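Local coordinates for hypothetical protein TT1662 (Thermus thermophilus, PDB 1UFO) that is of unknown substrate but adopts the alpha/beta hydrolase fold and is probably a serine-type hydrolase, at residues E80-A85 / P153-L158; S74-E79 / V149-G154; P23-L28 / R50-L55; L16-E21 / G46-G51; L121-G126 / E168-V173. One frame throughout, in Å; residues are numbered along the deposited sequence.

How the interactions relate
From the N terminus, strand 13-20 opens interaction 4 and strand 25-30 opens interaction 3; they close on 46-51 and 50-55, which share R50 and G51 on the way into strand 52-56. Together they tie strands 13-20, 25-30 and 52-56 to the crossover through helix 37-42. Farther along, and across the chain's centre, 74-79 and 80-85 on helix 77-103 start interactions 2 and 1, which close in succession on 149-154 and 153-158, sharing P153 and G154. Interaction 5 crosses both: 121-126 lies within their loops, while 168-173 follows their closing ends. It touches interaction 1 through L158 and L121, joining the excursion between strands 132-135 and 175-180 to helix 114-124.

Interaction 1 (E80-A85 / P153-L158)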
# COMPACT_ATOMS: atom_id res chain seq x y z
N GLU A 80 -24.35 -16.87 -14.78
CA GLU A 80 -24.35 -17.63 -13.53
C GLU A 80 -23.35 -17.07 -12.49
O GLU A 80 -23.63 -17.06 -11.25
CB GLU A 80 -24.05 -19.10 -13.87
CG GLU A 80 -25.34 -19.68 -14.52
CD GLU A 80 -25.21 -21.15 -14.95
OE1 GLU A 80 -26.11 -21.55 -15.75
OE2 GLU A 80 -24.27 -21.86 -14.52
N VAL A 81 -22.23 -16.55 -12.98
CA VAL A 81 -21.23 -15.97 -12.06
C VAL A 81 -21.85 -14.75 -11.38
O VAL A 81 -21.76 -14.61 -10.14
CB VAL A 81 -19.97 -15.56 -12.85
CG1 VAL A 81 -19.09 -14.59 -12.01
CG2 VAL A 81 -19.15 -16.78 -13.19
N TYR A 82 -22.52 -13.87 -12.12
CA TYR A 82 -23.05 -12.69 -11.43
C TYR A 82 -24.34 -12.93 -10.65
O TYR A 82 -24.68 -12.14 -9.73
CB TYR A 82 -23.15 -11.50 -12.37
CG TYR A 82 -21.76 -11.00 -12.70
CD1 TYR A 82 -21.19 -11.21 -13.95
CD2 TYR A 82 -20.97 -10.43 -11.71
CE1 TYR A 82 -19.88 -10.86 -14.21
CE2 TYR A 82 -19.61 -10.09 -11.94
CZ TYR A 82 -19.07 -10.32 -13.20
OH TYR A 82 -17.71 -10.15 -13.33
N ARG A 83 -25.04 -14.03 -10.96
CA ARG A 83 -26.18 -14.39 -10.10
C ARG A 83 -25.60 -14.90 -8.75
O ARG A 83 -26.13 -14.57 -7.66
CB ARG A 83 -27.03 -15.44 -10.84
CG ARG A 83 -28.11 -16.07 -9.95
CD ARG A 83 -28.94 -15.02 -9.14
NE ARG A 83 -29.56 -13.99 -9.98
CZ ARG A 83 -30.15 -12.89 -9.53
NH1 ARG A 83 -30.70 -12.00 -10.36
NH2 ARG A 83 -30.24 -12.64 -8.20
N VAL A 84 -24.52 -15.69 -8.79
CA VAL A 84 -23.82 -16.06 -7.50
C VAL A 84 -23.42 -14.73 -6.77
O VAL A 84 -23.68 -14.61 -5.56
CB VAL A 84 -22.52 -16.81 -7.76
CG1 VAL A 84 -21.66 -16.92 -6.41
CG2 VAL A 84 -22.82 -18.28 -8.24
N ALA A 85 -22.87 -13.74 -7.48
CA ALA A 85 -22.48 -12.46 -6.82
C ALA A 85 -23.64 -11.72 -6.20
O ALA A 85 -23.53 -11.23 -5.07
CB ALA A 85 -21.81 -11.55 -7.85
N PRO A 153 -32.37 -10.53 -15.62
CA PRO A 153 -32.50 -9.07 -15.52
C PRO A 153 -31.58 -8.43 -14.47
O PRO A 153 -31.12 -7.31 -14.64
CB PRO A 153 -34.00 -8.87 -15.20
CG PRO A 153 -34.58 -10.13 -15.85
CD PRO A 153 -33.68 -11.20 -15.46
N GLY A 154 -31.37 -9.17 -13.38
CA GLY A 154 -30.48 -8.63 -12.35
C GLY A 154 -29.06 -8.53 -12.82
O GLY A 154 -28.37 -7.61 -12.41
N VAL A 155 -28.61 -9.49 -13.65
CA VAL A 155 -27.24 -9.42 -14.13
C VAL A 155 -27.16 -8.34 -15.23
O VAL A 155 -26.14 -7.62 -15.30
CB VAL A 155 -26.79 -10.79 -14.69
CG1 VAL A 155 -25.40 -10.66 -15.32
CG2 VAL A 155 -26.78 -11.81 -13.57
N LEU A 156 -28.21 -8.21 -16.06
CA LEU A 156 -28.15 -7.16 -17.09
C LEU A 156 -28.02 -5.79 -16.42
O LEU A 156 -27.36 -4.92 -16.90
CB LEU A 156 -29.40 -7.20 -18.05
CG LEU A 156 -29.44 -8.50 -18.89
CD1 LEU A 156 -30.79 -8.76 -19.52
CD2 LEU A 156 -28.32 -8.42 -19.94
N ALA A 157 -28.71 -5.62 -15.28
CA ALA A 157 -28.64 -4.36 -14.56
C ALA A 157 -27.26 -4.01 -14.10
O ALA A 157 -26.91 -2.83 -14.06
CB ALA A 157 -29.58 -4.37 -13.36
N LEU A 158 -26.46 -5.03 -13.73
CA LEU A 158 -25.08 -4.80 -13.29
C LEU A 158 -24.22 -4.30 -14.45
O LEU A 158 -23.31 -3.55 -14.22
CB LEU A 158 -24.44 -6.11 -12.75
CG LEU A 158 -25.00 -6.72 -11.52
CD1 LEU A 158 -24.31 -7.93 -11.08
CD2 LEU A 158 -24.90 -5.61 -10.44
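Helix segments 80-85 and 153-158 cross almost perpendicularly, at 91° with their axes 9.2 Å apart, and Y82 and V155 face each other where the backbones come closest. The first belongs to the long helix between strands 52-56 and 107-112 of the alpha/beta hydrolase fold; the second lies in the excursion between strands 132-135 and 175-180, a place where many relatives carry a cap. The packing is apolar and turns on the base of Y82 rather than on its ring. V155 straddles that base with both methyls, CG1 and CG2. L158 adds CD1, 4.0 Å from Y82 CB. With CG anti to the carbonyl carbon (chi1 -71°), the tyrosine ring runs away from the crossing, edge-to-face with F117, and its OH bonds to M142 N. R83 approaches the other helix by a different route: its chain, bent at chi2 and chi3, brings NH1 to 3.9 Å from G154 CA, while the charge is met by D152, just before that helix. V155 CG2, besides touching Y82 CB, rests 3.8 Å from the backbone N of R83.

Interaction 2 (S74-E79 / V149-G154); sequences SPRYVE and VVEDPG
E79 spans the contact with one carboxylate oxygen gripping two backbone amides. OE1 receives E151 N at 2.7 Å, nearly along its C-O direction, and D152 N at 2.9 Å; the two donors come from opposite faces of the carboxylate. With CG anti to the backbone N (chi1 -178°), the extended chain carries the group across. Its second oxygen, OE2, takes R76 NH1 in the guanidinium plane through the syn lone pair, at 3.0 Å. R76 also turns NH2 to E151 OE1, 2.8 Å away, but here the carboxylate is met from above, with the two flat groups 76° apart. R76 thus sits between two acids and is likely to ease the repulsion between them. A leucine in its place would probably leave E151 without its mate here and E79 OE2 without its in-plane partner. Farther back, V149 N donates to P75 O in a nearly straight bond of 3.0 Å, and a water bridges E79 N and V149 O. V149 CG1 lies 3.4 Å above one face of the R76 guanidinium, offset toward its rim, while V78 and V150 barely meet. Both segments are helix starts. S74 OG accepts from R76 N, an ST turn within a type I beta turn that leads into helix 77-103, and D152, whose charge pairs with R83, caps helix 153-160 through a weak bond from G154 N. Two N-terminal helix ends joined by a salt-bridge network thus form this surface corner of the alpha/beta hydrolase fold.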
# COMPACT_ATOMS: atom_id res chain seq x y z
N SER A 74 -19.55 -22.98 -20.19
CA SER A 74 -20.94 -22.71 -20.48
C SER A 74 -21.27 -21.37 -21.13
O SER A 74 -20.65 -20.34 -20.82
CB SER A 74 -21.76 -22.77 -19.19
OG SER A 74 -23.12 -22.52 -19.48
N PRO A 75 -22.25 -21.35 -22.04
CA PRO A 75 -22.67 -20.09 -22.69
C PRO A 75 -23.34 -19.18 -21.63
O PRO A 75 -23.51 -18.01 -21.85
CB PRO A 75 -23.75 -20.53 -23.70
CG PRO A 75 -23.34 -21.87 -24.01
CD PRO A 75 -22.90 -22.50 -22.71
N ARG A 76 -23.72 -19.77 -20.50
CA ARG A 76 -24.35 -18.98 -19.44
C ARG A 76 -23.37 -18.75 -18.27
O ARG A 76 -23.79 -18.42 -17.13
CB ARG A 76 -25.58 -19.70 -18.89
CG ARG A 76 -26.68 -19.99 -19.96
CD ARG A 76 -27.27 -18.68 -20.39
NE ARG A 76 -28.30 -18.83 -21.44
CZ ARG A 76 -29.57 -18.43 -21.29
NH1 ARG A 76 -29.96 -17.87 -20.15
NH2 ARG A 76 -30.46 -18.62 -22.27
N TYR A 77 -22.10 -18.91 -18.53
CA TYR A 77 -21.10 -18.70 -17.46
C TYR A 77 -21.18 -17.38 -16.74
O TYR A 77 -21.35 -17.34 -15.51
CB TYR A 77 -19.71 -18.84 -18.05
CG TYR A 77 -18.58 -18.55 -17.05
CD1 TYR A 77 -18.40 -19.35 -15.93
CD2 TYR A 77 -17.64 -17.56 -17.33
CE1 TYR A 77 -17.25 -19.17 -15.10
CE2 TYR A 77 -16.50 -17.37 -16.54
CZ TYR A 77 -16.33 -18.19 -15.41
OH TYR A 77 -15.19 -18.04 -14.62
N VAL A 78 -21.14 -16.30 -17.51
CA VAL A 78 -21.13 -14.96 -16.93
C VAL A 78 -22.42 -14.72 -16.19
O VAL A 78 -22.41 -14.17 -15.04
CB VAL A 78 -20.90 -13.90 -18.02
CG1 VAL A 78 -21.14 -12.51 -17.45
CG2 VAL A 78 -19.48 -14.00 -18.59
N GLU A 79 -23.55 -15.10 -16.82
CA GLU A 79 -24.83 -14.94 -16.17
C GLU A 79 -24.83 -15.63 -14.79
O GLU A 79 -25.29 -15.06 -13.80
CB GLU A 79 -25.90 -15.60 -17.04
CG GLU A 79 -27.28 -15.48 -16.52
CD GLU A 79 -28.30 -16.04 -17.50
OE1 GLU A 79 -29.03 -15.22 -18.00
OE2 GLU A 79 -28.33 -17.26 -17.72
N VAL A 149 -24.41 -15.56 -23.23
CA VAL A 149 -25.78 -15.10 -23.36
C VAL A 149 -26.22 -14.67 -21.94
O VAL A 149 -26.04 -15.43 -20.99
CB VAL A 149 -26.64 -16.25 -23.84
CG1 VAL A 149 -28.14 -15.98 -23.58
CG2 VAL A 149 -26.39 -16.43 -25.34
N VAL A 150 -26.76 -13.47 -21.81
CA VAL A 150 -27.19 -13.05 -20.45
C VAL A 150 -28.63 -12.61 -20.56
O VAL A 150 -28.93 -11.66 -21.31
CB VAL A 150 -26.30 -11.90 -19.98
CG1 VAL A 150 -26.73 -11.39 -18.58
CG2 VAL A 150 -24.84 -12.42 -19.94
N GLU A 151 -29.50 -13.31 -19.82
CA GLU A 151 -30.93 -12.99 -19.84
C GLU A 151 -31.45 -12.50 -18.50
O GLU A 151 -32.42 -11.71 -18.47
CB GLU A 151 -31.72 -14.20 -20.27
CG GLU A 151 -31.41 -14.55 -21.71
CD GLU A 151 -32.42 -15.48 -22.21
OE1 GLU A 151 -32.40 -16.70 -21.87
OE2 GLU A 151 -33.28 -14.95 -22.92
N ASP A 152 -30.77 -12.95 -17.45
CA ASP A 152 -31.13 -12.62 -16.04
C ASP A 152 -31.19 -11.09 -15.91
O ASP A 152 -30.16 -10.39 -16.01
CB ASP A 152 -30.04 -13.22 -15.15
CG ASP A 152 -30.33 -13.08 -13.64
OD1 ASP A 152 -30.86 -12.04 -13.29
OD2 ASP A 152 -30.00 -14.04 -12.92
N PRO A 153 -32.37 -10.53 -15.62
CA PRO A 153 -32.50 -9.07 -15.52
C PRO A 153 -31.58 -8.43 -14.47
O PRO A 153 -31.12 -7.31 -14.64
CB PRO A 153 -34.00 -8.87 -15.20
CG PRO A 153 -34.58 -10.13 -15.85
CD PRO A 153 -33.68 -11.20 -15.46
N GLY A 154 -31.37 -9.17 -13.38
CA GLY A 154 -30.48 -8.63 -12.35
C GLY A 154 -29.06 -8.53 -12.82
O GLY A 154 -28.37 -7.61 -12.41
O HOH W 1 -23.47 -15.73 -19.56

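Interaction 3 (P23-L28 / R50-L55)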
# COMPACT_ATOMS: atom_id res chain seq x y z
N PRO A 23 -11.13 -9.42 20.74
CA PRO A 23 -11.53 -8.77 19.44
C PRO A 23 -11.71 -7.29 19.52
O PRO A 23 -12.39 -6.76 20.41
CB PRO A 23 -12.85 -9.44 19.06
CG PRO A 23 -12.94 -10.72 19.94
CD PRO A 23 -12.18 -10.31 21.24
N LYS A 24 -11.08 -6.58 18.59
CA LYS A 24 -11.21 -5.11 18.57
C LYS A 24 -12.04 -4.64 17.33
O LYS A 24 -12.46 -3.50 17.30
CB LYS A 24 -9.84 -4.40 18.54
CG LYS A 24 -9.04 -4.67 17.26
CD LYS A 24 -7.63 -4.07 17.33
CE LYS A 24 -6.85 -4.33 16.00
NZ LYS A 24 -5.51 -3.63 16.14
N ALA A 25 -12.24 -5.54 16.39
CA ALA A 25 -13.03 -5.19 15.16
C ALA A 25 -13.48 -6.45 14.47
O ALA A 25 -12.94 -7.55 14.74
CB ALA A 25 -12.10 -4.42 14.17
N LEU A 26 -14.46 -6.34 13.54
CA LEU A 26 -14.91 -7.51 12.76
C LEU A 26 -14.41 -7.35 11.34
O LEU A 26 -14.38 -6.24 10.84
CB LEU A 26 -16.48 -7.51 12.67
CG LEU A 26 -17.21 -7.83 13.97
CD1 LEU A 26 -18.64 -7.17 13.95
CD2 LEU A 26 -17.24 -9.36 14.09
N LEU A 27 -14.06 -8.45 10.70
CA LEU A 27 -13.73 -8.39 9.26
C LEU A 27 -14.55 -9.50 8.63
O LEU A 27 -14.32 -10.68 8.89
CB LEU A 27 -12.23 -8.63 8.99
CG LEU A 27 -11.82 -8.60 7.53
CD1 LEU A 27 -12.21 -7.23 6.89
CD2 LEU A 27 -10.35 -8.86 7.33
N LEU A 28 -15.52 -9.13 7.79
CA LEU A 28 -16.28 -10.13 7.01
C LEU A 28 -15.54 -10.28 5.71
O LEU A 28 -15.37 -9.28 4.98
CB LEU A 28 -17.77 -9.65 6.76
CG LEU A 28 -18.57 -10.57 5.81
CD1 LEU A 28 -18.65 -12.01 6.33
CD2 LEU A 28 -20.05 -9.97 5.66
N ARG A 50 -3.93 -9.96 15.50
CA ARG A 50 -3.87 -8.54 15.72
C ARG A 50 -5.19 -8.07 16.34
O ARG A 50 -5.35 -6.90 16.70
CB ARG A 50 -3.63 -7.89 14.36
CG ARG A 50 -3.15 -6.53 14.28
CD ARG A 50 -1.68 -6.47 14.73
NE ARG A 50 -0.67 -6.91 13.77
CZ ARG A 50 -0.04 -6.13 12.87
NH1 ARG A 50 -0.32 -4.83 12.73
NH2 ARG A 50 0.98 -6.64 12.18
N GLY A 51 -6.18 -8.96 16.45
CA GLY A 51 -7.41 -8.56 17.12
C GLY A 51 -8.65 -8.50 16.22
O GLY A 51 -9.73 -8.08 16.67
N PHE A 52 -8.54 -8.90 14.96
CA PHE A 52 -9.74 -8.90 14.09
C PHE A 52 -10.48 -10.22 14.17
O PHE A 52 -9.87 -11.31 14.00
CB PHE A 52 -9.32 -8.62 12.62
CG PHE A 52 -8.86 -7.21 12.43
CD1 PHE A 52 -7.58 -6.81 12.79
CD2 PHE A 52 -9.76 -6.25 11.92
CE1 PHE A 52 -7.20 -5.46 12.64
CE2 PHE A 52 -9.39 -4.94 11.78
CZ PHE A 52 -8.08 -4.54 12.15
N LEU A 53 -11.79 -10.15 14.51
CA LEU A 53 -12.60 -11.34 14.51
C LEU A 53 -13.00 -11.56 13.06
O LEU A 53 -13.77 -10.76 12.48
CB LEU A 53 -13.82 -11.07 15.45
CG LEU A 53 -14.66 -12.28 15.83
CD1 LEU A 53 -15.60 -11.78 16.96
CD2 LEU A 53 -15.45 -12.83 14.65
N LEU A 54 -12.44 -12.58 12.46
CA LEU A 54 -12.73 -12.86 11.03
C LEU A 54 -13.93 -13.72 10.87
O LEU A 54 -14.09 -14.73 11.56
CB LEU A 54 -11.60 -13.61 10.39
CG LEU A 54 -10.20 -13.06 10.72
CD1 LEU A 54 -9.13 -14.00 10.00
CD2 LEU A 54 -10.06 -11.60 10.25
N LEU A 55 -14.76 -13.35 9.91
CA LEU A 55 -15.96 -14.12 9.54
C LEU A 55 -15.95 -14.39 8.02
O LEU A 55 -15.63 -13.49 7.29
CB LEU A 55 -17.22 -13.29 9.79
CG LEU A 55 -17.40 -12.85 11.24
CD1 LEU A 55 -18.69 -11.95 11.36
CD2 LEU A 55 -17.66 -14.04 12.14
O HOH W 2 -3.98 -4.54 18.15
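A25 to L28 pair with F52 to L55 in parallel register, each strand residue opposite one on its neighbour. The ladder alternates regularly: L53 N donates to A25 O, L27 N to L53 O and L55 N to L27 O, each at 2.9 Å, and K24 N extends it to G51 O at 2.8 Å. On one face L26 CD2 touches both L53 CD2, at 3.9 Å, and L55 CD1. On the other, L54 CD2 lies against CB and CD2 of L27, the two chains running alongside, and A25 CB packs 3.7 Å from F52 CE2. K24 lies at the N-terminal end of the ladder. Its CG stands between backbone N and carbonyl carbon (chi1 65°), and the extended chain beyond runs past G51 so that CE comes 3.6 Å from F52 CE1. NZ donates to a water at 2.7 Å, which passes a hydrogen bond on to R50 O, and it forms a salt bridge with E232. A serine here would probably leave that carboxylate short of one mate and take away the CE contact on one part of the F52 ring. G51, at positive phi and with no side chain, leaves room for K24 CG to pass. R50 also reaches E232 and packs on R50 of the second subunit. These strands are the two arms of a beta-alpha-beta crossover through helix 37-42. Strand 107-112 flanks 25-30 on its other edge, and strand 13-20 flanks 52-56; helix 77-103 covers the L26, L53 and L55 face, and helix 221-236 packs against K24 and F52.

Interaction 4 (L16-E21 / G46-G51)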
# COMPACT_ATOMS: atom_id res chain seq x y z
N LEU A 16 -17.95 -19.46 9.12
CA LEU A 16 -16.67 -19.82 9.73
C LEU A 16 -16.12 -18.58 10.44
O LEU A 16 -16.06 -17.45 9.89
CB LEU A 16 -15.72 -20.31 8.65
CG LEU A 16 -14.33 -20.66 9.11
CD1 LEU A 16 -14.44 -21.85 9.96
CD2 LEU A 16 -13.40 -21.01 7.87
N ALA A 17 -15.70 -18.76 11.66
CA ALA A 17 -15.15 -17.64 12.41
C ALA A 17 -13.79 -17.91 13.01
O ALA A 17 -13.56 -19.01 13.56
CB ALA A 17 -16.10 -17.22 13.54
N ARG A 18 -12.88 -16.97 12.89
CA ARG A 18 -11.57 -17.11 13.54
C ARG A 18 -11.60 -16.03 14.58
O ARG A 18 -11.54 -14.82 14.31
CB ARG A 18 -10.44 -16.89 12.53
CG ARG A 18 -9.11 -17.23 13.08
CD ARG A 18 -8.66 -18.71 12.72
NE ARG A 18 -7.24 -18.86 13.07
CZ ARG A 18 -6.31 -17.99 12.64
NH1 ARG A 18 -6.69 -16.98 11.83
NH2 ARG A 18 -5.04 -18.06 13.09
N ILE A 19 -11.71 -16.47 15.83
CA ILE A 19 -11.96 -15.54 16.93
C ILE A 19 -10.80 -15.34 17.89
O ILE A 19 -10.41 -16.28 18.62
CB ILE A 19 -13.21 -16.02 17.73
CG1 ILE A 19 -14.39 -16.21 16.76
CG2 ILE A 19 -13.47 -15.04 18.90
CD1 ILE A 19 -15.82 -16.65 17.47
N PRO A 20 -10.26 -14.12 17.97
CA PRO A 20 -9.13 -13.89 18.89
C PRO A 20 -9.72 -13.71 20.28
O PRO A 20 -10.89 -13.34 20.44
CB PRO A 20 -8.47 -12.62 18.36
CG PRO A 20 -9.64 -11.85 17.73
CD PRO A 20 -10.59 -12.92 17.17
N GLU A 21 -8.87 -13.84 21.31
CA GLU A 21 -9.44 -13.72 22.63
C GLU A 21 -9.80 -12.31 22.98
O GLU A 21 -10.64 -12.08 23.86
CB GLU A 21 -8.47 -14.24 23.70
CG GLU A 21 -7.23 -13.40 23.87
CD GLU A 21 -6.18 -14.08 24.81
OE1 GLU A 21 -5.11 -14.51 24.29
OE2 GLU A 21 -6.48 -14.21 26.04
N GLY A 46 -2.24 -13.43 10.26
CA GLY A 46 -1.97 -12.37 11.20
C GLY A 46 -3.11 -11.42 11.60
O GLY A 46 -2.96 -10.64 12.53
N TYR A 47 -4.22 -11.51 10.90
CA TYR A 47 -5.31 -10.60 11.14
C TYR A 47 -5.99 -10.92 12.49
O TYR A 47 -6.16 -10.00 13.28
CB TYR A 47 -6.34 -10.67 10.01
CG TYR A 47 -6.00 -9.90 8.75
CD1 TYR A 47 -6.93 -9.03 8.25
CD2 TYR A 47 -4.82 -10.11 8.06
CE1 TYR A 47 -6.70 -8.29 7.02
CE2 TYR A 47 -4.57 -9.44 6.83
CZ TYR A 47 -5.54 -8.54 6.35
OH TYR A 47 -5.31 -7.88 5.17
N ALA A 48 -6.27 -12.20 12.71
CA ALA A 48 -6.90 -12.56 13.99
C ALA A 48 -5.95 -12.30 15.13
O ALA A 48 -6.36 -11.76 16.21
CB ALA A 48 -7.38 -13.99 13.92
N GLU A 49 -4.67 -12.59 14.90
CA GLU A 49 -3.67 -12.35 15.96
C GLU A 49 -3.53 -10.89 16.37
O GLU A 49 -3.06 -10.55 17.49
CB GLU A 49 -2.31 -12.93 15.49
CG GLU A 49 -2.33 -14.38 15.28
CD GLU A 49 -2.94 -14.86 13.96
OE1 GLU A 49 -3.40 -14.06 13.14
OE2 GLU A 49 -2.95 -16.08 13.76
N ARG A 50 -3.93 -9.96 15.50
CA ARG A 50 -3.87 -8.54 15.72
C ARG A 50 -5.19 -8.07 16.34
O ARG A 50 -5.35 -6.90 16.70
CB ARG A 50 -3.63 -7.89 14.36
CG ARG A 50 -3.15 -6.53 14.28
CD ARG A 50 -1.68 -6.47 14.73
NE ARG A 50 -0.67 -6.91 13.77
CZ ARG A 50 -0.04 -6.13 12.87
NH1 ARG A 50 -0.32 -4.83 12.73
NH2 ARG A 50 0.98 -6.64 12.18
N GLY A 51 -6.18 -8.96 16.45
CA GLY A 51 -7.41 -8.56 17.12
C GLY A 51 -8.65 -8.50 16.22
O GLY A 51 -9.73 -8.08 16.67
O HOH W 3 -5.57 -14.43 10.99
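R18 and E49 supply the charged part of the contact. R18 NH2 gives a salt bridge to E49 OE2 at 3.0 Å, bent rather than straight (133° at the hydrogen), and it meets the carboxylate from above its plane, the two flat groups being 60° apart. E49 itself starts out from the far side of its loop, and a bend at chi2 (80°) folds the carboxylate back toward the strand. Water completes the link: one molecule lies in the guanidinium plane and accepts from R18 NH1 at 2.9 Å and from A48 N, while donating to E49 OE1. The acid is therefore held through both oxygens, and the A48 amide is satisfied by the same water. In the alpha/beta hydrolase sheet, 16-21 lies on a strand antiparallel to strand 52-56, bonded to it through R18 and L54, and 46-51 is the turn that brings the crossover from helix 37-42 into that strand. Van der Waals contacts make up the rest. A48 CB packs against the arginine chain, 3.8 Å from R18 CG and, obliquely, 3.7 Å from R18 NH1; V3 and T5 of the next strand also touch the R18 side chain. P20 presses its ring on the turn, with CB only 3.1 Å from A48 O and CG 3.8 Å from G51 C. Backbone bonds keep the turn in shape. A48 O, which P20 CB touches, also accepts from G51 N at 2.8 Å, and R50 N donates to Y47 O.

Interaction 5 (L121-G126 / E168-V173)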
# COMPACT_ATOMS: atom_id res chain seq x y z
N LEU A 121 -20.70 -3.98 -4.90
CA LEU A 121 -22.16 -4.02 -4.99
C LEU A 121 -22.76 -3.53 -3.62
O LEU A 121 -23.74 -2.79 -3.61
CB LEU A 121 -22.68 -5.43 -5.24
CG LEU A 121 -22.43 -6.07 -6.59
CD1 LEU A 121 -22.89 -7.44 -6.67
CD2 LEU A 121 -23.13 -5.18 -7.66
N LEU A 122 -22.19 -3.97 -2.50
CA LEU A 122 -22.69 -3.55 -1.18
C LEU A 122 -22.51 -2.06 -0.98
O LEU A 122 -23.45 -1.40 -0.45
CB LEU A 122 -21.94 -4.31 -0.05
CG LEU A 122 -22.34 -5.78 0.08
CD1 LEU A 122 -21.20 -6.60 0.86
CD2 LEU A 122 -23.71 -5.90 0.81
N LEU A 123 -21.32 -1.51 -1.34
CA LEU A 123 -21.13 -0.07 -1.18
C LEU A 123 -22.10 0.70 -2.09
O LEU A 123 -22.63 1.75 -1.68
CB LEU A 123 -19.66 0.36 -1.49
CG LEU A 123 -18.64 -0.19 -0.52
CD1 LEU A 123 -17.27 0.11 -1.04
CD2 LEU A 123 -18.79 0.44 0.86
N ALA A 124 -22.33 0.20 -3.29
CA ALA A 124 -23.22 0.94 -4.25
C ALA A 124 -24.65 0.94 -3.74
O ALA A 124 -25.42 1.85 -4.11
CB ALA A 124 -23.15 0.32 -5.67
N GLU A 125 -25.00 0.00 -2.86
CA GLU A 125 -26.38 -0.02 -2.36
C GLU A 125 -26.47 0.59 -0.97
O GLU A 125 -27.47 0.40 -0.25
CB GLU A 125 -26.98 -1.45 -2.45
CG GLU A 125 -26.57 -2.40 -1.38
CD GLU A 125 -27.44 -3.67 -1.35
OE1 GLU A 125 -27.50 -4.27 -0.24
OE2 GLU A 125 -28.05 -4.04 -2.41
N GLY A 126 -25.41 1.29 -0.58
CA GLY A 126 -25.42 2.04 0.68
C GLY A 126 -25.04 1.33 1.94
O GLY A 126 -25.30 1.83 3.05
N GLU A 168 -21.30 8.08 -5.86
CA GLU A 168 -21.96 8.95 -4.93
C GLU A 168 -22.70 8.16 -3.82
O GLU A 168 -22.98 8.72 -2.76
CB GLU A 168 -22.89 9.86 -5.73
CG GLU A 168 -24.11 9.20 -6.34
CD GLU A 168 -23.84 8.35 -7.57
OE1 GLU A 168 -22.77 8.47 -8.24
OE2 GLU A 168 -24.76 7.55 -7.89
N ALA A 169 -22.99 6.88 -4.02
CA ALA A 169 -23.69 6.10 -2.99
C ALA A 169 -22.69 5.46 -1.99
O ALA A 169 -23.11 4.94 -0.96
CB ALA A 169 -24.54 4.96 -3.67
N TYR A 170 -21.39 5.53 -2.32
CA TYR A 170 -20.33 4.91 -1.46
C TYR A 170 -20.05 5.64 -0.16
O TYR A 170 -19.38 5.09 0.73
CB TYR A 170 -19.01 4.80 -2.23
CG TYR A 170 -18.93 3.66 -3.27
CD1 TYR A 170 -17.77 2.84 -3.34
CD2 TYR A 170 -19.94 3.41 -4.22
CE1 TYR A 170 -17.63 1.81 -4.29
CE2 TYR A 170 -19.81 2.38 -5.19
CZ TYR A 170 -18.66 1.61 -5.21
OH TYR A 170 -18.53 0.68 -6.17
N GLY A 171 -20.55 6.89 -0.04
CA GLY A 171 -20.37 7.62 1.19
C GLY A 171 -18.94 7.84 1.68
O GLY A 171 -18.71 7.98 2.90
N GLY A 172 -18.02 7.81 0.74
CA GLY A 172 -16.62 8.02 1.06
C GLY A 172 -16.06 6.93 1.96
O GLY A 172 -15.05 7.16 2.60
N VAL A 173 -16.67 5.74 1.98
CA VAL A 173 -16.14 4.67 2.83
C VAL A 173 -14.68 4.34 2.40
O VAL A 173 -14.40 4.11 1.22
CB VAL A 173 -16.96 3.39 2.64
CG1 VAL A 173 -16.24 2.18 3.27
CG2 VAL A 173 -18.38 3.63 3.26
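L123 stands over the ring of Y170, the two side chains crossing at about a right angle. Its CB lies 3.7 Å from the ring centroid and only 13° off the normal, a CH-pi contact. With CG anti to the carbonyl carbon (chi1 -65°), the branches part beyond it: CD1 reaches farther along the ring to Y170 CD1 at 3.6 Å, and CD2 is turned to V173, 3.9 Å from its CB, so the leucine fork is split between the aromatic and the valine. A124 meets the ring obliquely, with CA 3.8 Å from Y170 CE2. Y170 is fixed from beyond as well, since its OH bonds to H120, one turn before L123 on helix 114-124. That helix follows the probable nucleophile elbow of the alpha/beta hydrolase fold, and the contact sets its C-terminal end against the loop leading to strand 175-180. The helix closes in a Schellman motif with G126 at positive phi, and the loop turns back on itself in a type I' beta turn from Y170 to V173. A169 CB packs 3.3 Å from A124 O. Two carbonyl oxygens, L123 O and A169 O, also lie close without bonding; the first accepts from G126 N and the second from R128 NH1.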